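Local coordinates for protein catalase-3 (Neurospora crassa, PDB 4AJ9) that breaks down hydrogen peroxide into oxygen and water with the help of a heme cofactor, at residues T20-L32 against E43-D55. Residues are numbered along the deposited sequence; the frame is centred on the assembly and turned at random.
With HEM (protoporphyrin IX containing Fe), chain B.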
# COMPACT_ATOMS: atom_id res chain seq x y z
N THR C 20 16.97 2.89 18.39
CA THR C 20 16.08 2.27 17.41
C THR C 20 14.81 3.11 17.31
O THR C 20 14.61 4.07 18.06
CB THR C 20 15.63 0.88 17.86
OG1 THR C 20 14.68 1.01 18.93
CG2 THR C 20 16.82 0.02 18.32
N ASP C 21 13.91 2.72 16.40
CA ASP C 21 12.62 3.40 16.29
C ASP C 21 11.65 3.02 17.42
O ASP C 21 10.58 3.61 17.54
CB ASP C 21 11.98 3.17 14.92
CG ASP C 21 12.61 4.02 13.84
OD1 ASP C 21 13.22 5.05 14.17
OD2 ASP C 21 12.48 3.66 12.65
N PHE C 22 12.03 2.05 18.25
CA PHE C 22 11.20 1.69 19.39
C PHE C 22 11.90 2.01 20.70
O PHE C 22 11.48 1.57 21.79
CB PHE C 22 10.73 0.23 19.34
CG PHE C 22 11.86 -0.77 19.20
CD1 PHE C 22 12.37 -1.08 17.95
CD2 PHE C 22 12.41 -1.38 20.32
CE1 PHE C 22 13.40 -2.00 17.81
CE2 PHE C 22 13.44 -2.30 20.19
CZ PHE C 22 13.93 -2.61 18.93
N GLY C 23 12.95 2.81 20.61
CA GLY C 23 13.66 3.25 21.79
C GLY C 23 14.76 2.28 22.16
O GLY C 23 14.83 1.15 21.64
N GLY C 24 15.61 2.72 23.07
CA GLY C 24 16.75 1.93 23.45
C GLY C 24 17.96 2.44 22.69
O GLY C 24 17.96 2.46 21.45
N ASN C 25 18.96 2.87 23.44
CA ASN C 25 20.22 3.31 22.85
C ASN C 25 20.97 2.18 22.18
O ASN C 25 20.97 1.05 22.66
CB ASN C 25 21.10 3.97 23.92
CG ASN C 25 20.48 5.23 24.47
OD1 ASN C 25 19.50 5.74 23.93
ND2 ASN C 25 21.08 5.77 25.53
N ILE C 26 21.62 2.49 21.05
CA ILE C 26 22.30 1.48 20.26
C ILE C 26 23.54 2.04 19.58
O ILE C 26 23.82 3.23 19.65
CB ILE C 26 21.39 0.95 19.15
CG1 ILE C 26 21.03 2.08 18.18
CG2 ILE C 26 20.14 0.28 19.73
CD1 ILE C 26 20.20 1.64 16.98
N GLU C 27 24.27 1.16 18.91
CA GLU C 27 25.26 1.56 17.94
C GLU C 27 24.79 0.90 16.64
O GLU C 27 24.15 -0.14 16.68
CB GLU C 27 26.65 1.08 18.34
CG GLU C 27 26.79 -0.44 18.50
CD GLU C 27 28.23 -0.88 18.71
OE1 GLU C 27 29.11 -0.47 17.92
OE2 GLU C 27 28.49 -1.64 19.67
N GLU C 28 25.08 1.51 15.50
CA GLU C 28 24.59 0.94 14.24
C GLU C 28 25.55 1.20 13.09
O GLU C 28 25.13 1.50 11.97
CB GLU C 28 23.18 1.44 13.92
CG GLU C 28 22.93 2.90 14.30
CD GLU C 28 23.66 3.87 13.39
OE1 GLU C 28 24.83 4.20 13.67
OE2 GLU C 28 23.05 4.35 12.40
N GLN C 29 26.84 1.06 13.37
CA GLN C 29 27.89 1.17 12.36
C GLN C 29 28.52 -0.19 12.02
O GLN C 29 29.33 -0.27 11.09
CB GLN C 29 28.97 2.16 12.81
CG GLN C 29 28.47 3.60 12.82
CD GLN C 29 28.02 4.04 11.45
OE1 GLN C 29 28.76 3.92 10.47
NE2 GLN C 29 26.79 4.52 11.36
N PHE C 30 28.14 -1.23 12.75
CA PHE C 30 28.66 -2.58 12.49
C PHE C 30 27.55 -3.63 12.52
O PHE C 30 26.78 -3.69 13.48
CB PHE C 30 29.71 -2.98 13.53
CG PHE C 30 30.92 -2.10 13.55
CD1 PHE C 30 30.96 -0.97 14.34
CD2 PHE C 30 32.02 -2.40 12.76
CE1 PHE C 30 32.09 -0.15 14.35
CE2 PHE C 30 33.15 -1.60 12.77
CZ PHE C 30 33.18 -0.47 13.56
N SER C 31 27.47 -4.44 11.47
CA SER C 31 26.56 -5.58 11.47
C SER C 31 27.06 -6.64 12.44
O SER C 31 28.27 -6.84 12.57
CB SER C 31 26.48 -6.20 10.08
OG SER C 31 25.84 -5.32 9.16
N LEU C 32 26.12 -7.31 13.11
CA LEU C 32 26.44 -8.41 14.01
C LEU C 32 26.85 -9.65 13.23
O LEU C 32 26.11 -10.10 12.36
CB LEU C 32 25.22 -8.73 14.88
CG LEU C 32 25.39 -9.91 15.84
CD1 LEU C 32 26.48 -9.59 16.87
CD2 LEU C 32 24.06 -10.19 16.54
N GLU C 43 19.61 -12.26 13.65
CA GLU C 43 19.16 -11.69 14.92
C GLU C 43 19.65 -10.27 15.14
O GLU C 43 19.40 -9.65 16.19
CB GLU C 43 19.56 -12.57 16.11
CG GLU C 43 21.05 -12.53 16.42
CD GLU C 43 21.38 -13.31 17.68
OE1 GLU C 43 21.35 -14.57 17.63
OE2 GLU C 43 21.66 -12.66 18.72
N ASP C 44 20.35 -9.73 14.15
CA ASP C 44 20.73 -8.34 14.22
C ASP C 44 19.50 -7.45 13.97
O ASP C 44 19.26 -7.00 12.85
CB ASP C 44 21.85 -8.01 13.24
CG ASP C 44 22.43 -6.64 13.48
OD1 ASP C 44 21.84 -5.90 14.30
OD2 ASP C 44 23.45 -6.30 12.87
N PHE C 45 18.73 -7.22 15.03
CA PHE C 45 17.52 -6.42 14.95
C PHE C 45 17.85 -4.96 14.61
O PHE C 45 17.08 -4.28 13.93
CB PHE C 45 16.74 -6.50 16.26
CG PHE C 45 17.41 -5.80 17.42
CD1 PHE C 45 18.44 -6.43 18.13
CD2 PHE C 45 17.00 -4.54 17.83
CE1 PHE C 45 19.04 -5.79 19.21
CE2 PHE C 45 17.60 -3.89 18.90
CZ PHE C 45 18.62 -4.52 19.59
N ILE C 46 19.01 -4.50 15.08
CA ILE C 46 19.50 -3.14 14.83
C ILE C 46 19.72 -2.90 13.34
O ILE C 46 19.22 -1.94 12.78
CB ILE C 46 20.82 -2.87 15.60
CG1 ILE C 46 20.56 -2.83 17.11
CG2 ILE C 46 21.50 -1.57 15.12
CD1 ILE C 46 21.84 -2.74 17.92
N PHE C 47 20.48 -3.78 12.69
CA PHE C 47 20.63 -3.70 11.24
C PHE C 47 19.28 -3.65 10.49
O PHE C 47 19.04 -2.77 9.67
CB PHE C 47 21.44 -4.88 10.71
CG PHE C 47 21.42 -4.97 9.21
CD1 PHE C 47 22.23 -4.14 8.45
CD2 PHE C 47 20.57 -5.85 8.57
CE1 PHE C 47 22.19 -4.19 7.07
CE2 PHE C 47 20.54 -5.92 7.21
CZ PHE C 47 21.35 -5.09 6.45
N ARG C 48 18.42 -4.62 10.75
CA ARG C 48 17.19 -4.72 9.97
C ARG C 48 16.25 -3.54 10.18
O ARG C 48 15.69 -3.05 9.21
CB ARG C 48 16.47 -6.07 10.17
CG ARG C 48 17.07 -7.20 9.33
CD ARG C 48 16.35 -8.54 9.52
NE ARG C 48 16.50 -9.03 10.88
CZ ARG C 48 15.62 -8.81 11.86
NH1 ARG C 48 14.52 -8.12 11.62
NH2 ARG C 48 15.86 -9.27 13.07
N GLN C 49 16.09 -3.06 11.41
CA GLN C 49 15.22 -1.90 11.63
C GLN C 49 15.75 -0.63 10.94
O GLN C 49 14.98 0.20 10.44
CB GLN C 49 14.92 -1.66 13.12
CG GLN C 49 16.13 -1.37 14.02
CD GLN C 49 16.50 0.11 14.12
OE1 GLN C 49 15.64 0.96 14.31
NE2 GLN C 49 17.79 0.42 14.00
N LYS C 50 17.07 -0.48 10.91
CA LYS C 50 17.68 0.65 10.21
C LYS C 50 17.50 0.54 8.68
O LYS C 50 17.04 1.48 8.02
CB LYS C 50 19.16 0.78 10.58
CG LYS C 50 19.88 2.01 9.95
CD LYS C 50 21.37 2.07 10.37
CE LYS C 50 22.15 3.16 9.61
NZ LYS C 50 23.58 3.29 10.04
N LEU C 51 17.86 -0.61 8.12
CA LEU C 51 17.75 -0.79 6.67
C LEU C 51 16.30 -0.89 6.18
O LEU C 51 16.00 -0.47 5.05
CB LEU C 51 18.57 -1.99 6.17
CG LEU C 51 20.02 -1.69 5.77
CD1 LEU C 51 20.06 -0.87 4.47
CD2 LEU C 51 20.74 -0.97 6.89
N GLN C 52 15.41 -1.46 6.99
CA GLN C 52 14.00 -1.48 6.61
C GLN C 52 13.53 -0.05 6.44
O GLN C 52 12.85 0.28 5.46
CB GLN C 52 13.10 -2.22 7.62
CG GLN C 52 11.65 -2.27 7.14
CD GLN C 52 10.74 -3.01 8.09
OE1 GLN C 52 10.67 -4.23 8.06
NE2 GLN C 52 10.02 -2.28 8.93
N HIS C 53 13.88 0.83 7.38
CA HIS C 53 13.43 2.20 7.22
C HIS C 53 14.00 2.83 5.96
O HIS C 53 13.27 3.43 5.19
CB HIS C 53 13.69 3.08 8.44
CG HIS C 53 12.70 4.20 8.56
ND1 HIS C 53 12.82 5.37 7.84
CD2 HIS C 53 11.54 4.30 9.25
CE1 HIS C 53 11.79 6.16 8.10
NE2 HIS C 53 11.00 5.53 8.96
N PHE C 54 15.30 2.66 5.75
CA PHE C 54 15.92 3.13 4.53
C PHE C 54 15.23 2.58 3.28
O PHE C 54 14.88 3.34 2.37
CB PHE C 54 17.40 2.76 4.48
CG PHE C 54 18.05 3.12 3.18
CD1 PHE C 54 18.40 4.43 2.90
CD2 PHE C 54 18.26 2.17 2.22
CE1 PHE C 54 18.98 4.77 1.69
CE2 PHE C 54 18.82 2.49 1.00
CZ PHE C 54 19.18 3.80 0.74
N ASP C 55 15.04 1.26 3.25
CA ASP C 55 14.46 0.55 2.10
C ASP C 55 13.08 1.09 1.73
O ASP C 55 12.67 0.98 0.59
CB ASP C 55 14.29 -0.96 2.38
CG ASP C 55 15.62 -1.70 2.54
OD1 ASP C 55 16.66 -1.15 2.17
OD2 ASP C 55 15.62 -2.86 3.03
CHA HEM B . 19.61 -0.72 -6.36
CHB HEM B . 24.25 -1.91 -7.25
CHC HEM B . 25.25 -1.65 -2.50
CHD HEM B . 20.51 -1.44 -1.61
C1A HEM B . 20.78 -1.03 -7.03
C2A HEM B . 20.98 -1.10 -8.46
C3A HEM B . 22.25 -1.43 -8.70
C4A HEM B . 22.92 -1.58 -7.42
CMA HEM B . 22.91 -1.63 -10.09
CAA HEM B . 19.91 -0.85 -9.55
CBA HEM B . 19.22 -2.15 -9.96
CGA HEM B . 18.23 -1.80 -11.05
O1A HEM B . 17.00 -1.95 -10.81
O2A HEM B . 18.70 -1.35 -12.13
C1B HEM B . 24.91 -1.99 -6.04
C2B HEM B . 26.27 -2.48 -5.85
C3B HEM B . 26.55 -2.40 -4.53
C4B HEM B . 25.37 -1.87 -3.86
CMB HEM B . 27.18 -2.97 -6.99
CAB HEM B . 27.84 -2.79 -3.77
CBB HEM B . 28.75 -3.62 -4.31
C1C HEM B . 24.05 -1.66 -1.83
C2C HEM B . 23.84 -1.83 -0.40
C3C HEM B . 22.53 -1.76 -0.18
C4C HEM B . 21.87 -1.56 -1.45
CMC HEM B . 24.96 -2.04 0.65
CAC HEM B . 21.77 -1.91 1.16
CBC HEM B . 22.28 -2.67 2.13
C1D HEM B . 19.83 -1.20 -2.77
C2D HEM B . 18.40 -1.05 -2.85
C3D HEM B . 18.10 -0.82 -4.32
C4D HEM B . 19.38 -0.87 -5.00
CMD HEM B . 17.37 -1.10 -1.69
CAD HEM B . 16.71 -0.60 -4.95
CBD HEM B . 16.33 -1.94 -5.55
CGD HEM B . 14.95 -1.85 -6.13
O1D HEM B . 14.60 -2.74 -6.94
O2D HEM B . 14.21 -0.90 -5.76
NA HEM B . 21.99 -1.32 -6.43
NB HEM B . 24.40 -1.63 -4.81
NC HEM B . 22.82 -1.50 -2.43
ND HEM B . 20.35 -1.10 -4.04
FE HEM B . 22.41 -1.51 -4.42
O HOH W 1 12.65 1.26 11.40
O HOH W 2 24.23 -3.88 14.33
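I46 pushes its CG2 and CD1 into the loop 20-32, passing I26 in the opposite direction and bringing CG2 to 3.6 Å from E28 CB. One turn further along helix 45-55, Q49 bends at chi2 (89°) so that its amide bridges loop and helix: OE1 accepts from D21 N (3.2 Å), while NE2 turns back to a lone pair of I46 O. K50 runs out fully extended, CG anti to the backbone N (chi1 -176°), and its NZ reaches E28 twice, at OE2 (2.6 Å, from above the carboxylate plane) and at the carbonyl O (3.1 Å); D153 of a neighbouring subunit adds a second salt bridge. A methionine in its place would probably leave the carboxylates of buried E28 and of D153 without their shared cation. At the helix start, D44 is the N-cap: OD1 takes F47 N (3.0 Å) and also pairs with R432 of that subunit, and OD2 takes L32 N (2.9 Å, nearly straight at 170°). F22 meets F45 with its ring edge, CZ to CD2 at 3.8 Å. Nearby, D21 OD2 is hydrogen-bonded to H381 and H53 NE2 to N364, both of another subunit. Polar side chains thus tie the N-terminal arm to its helix and, through K50 and D44, to a neighbouring subunit, consistent with an arm interlocked within the tetramer.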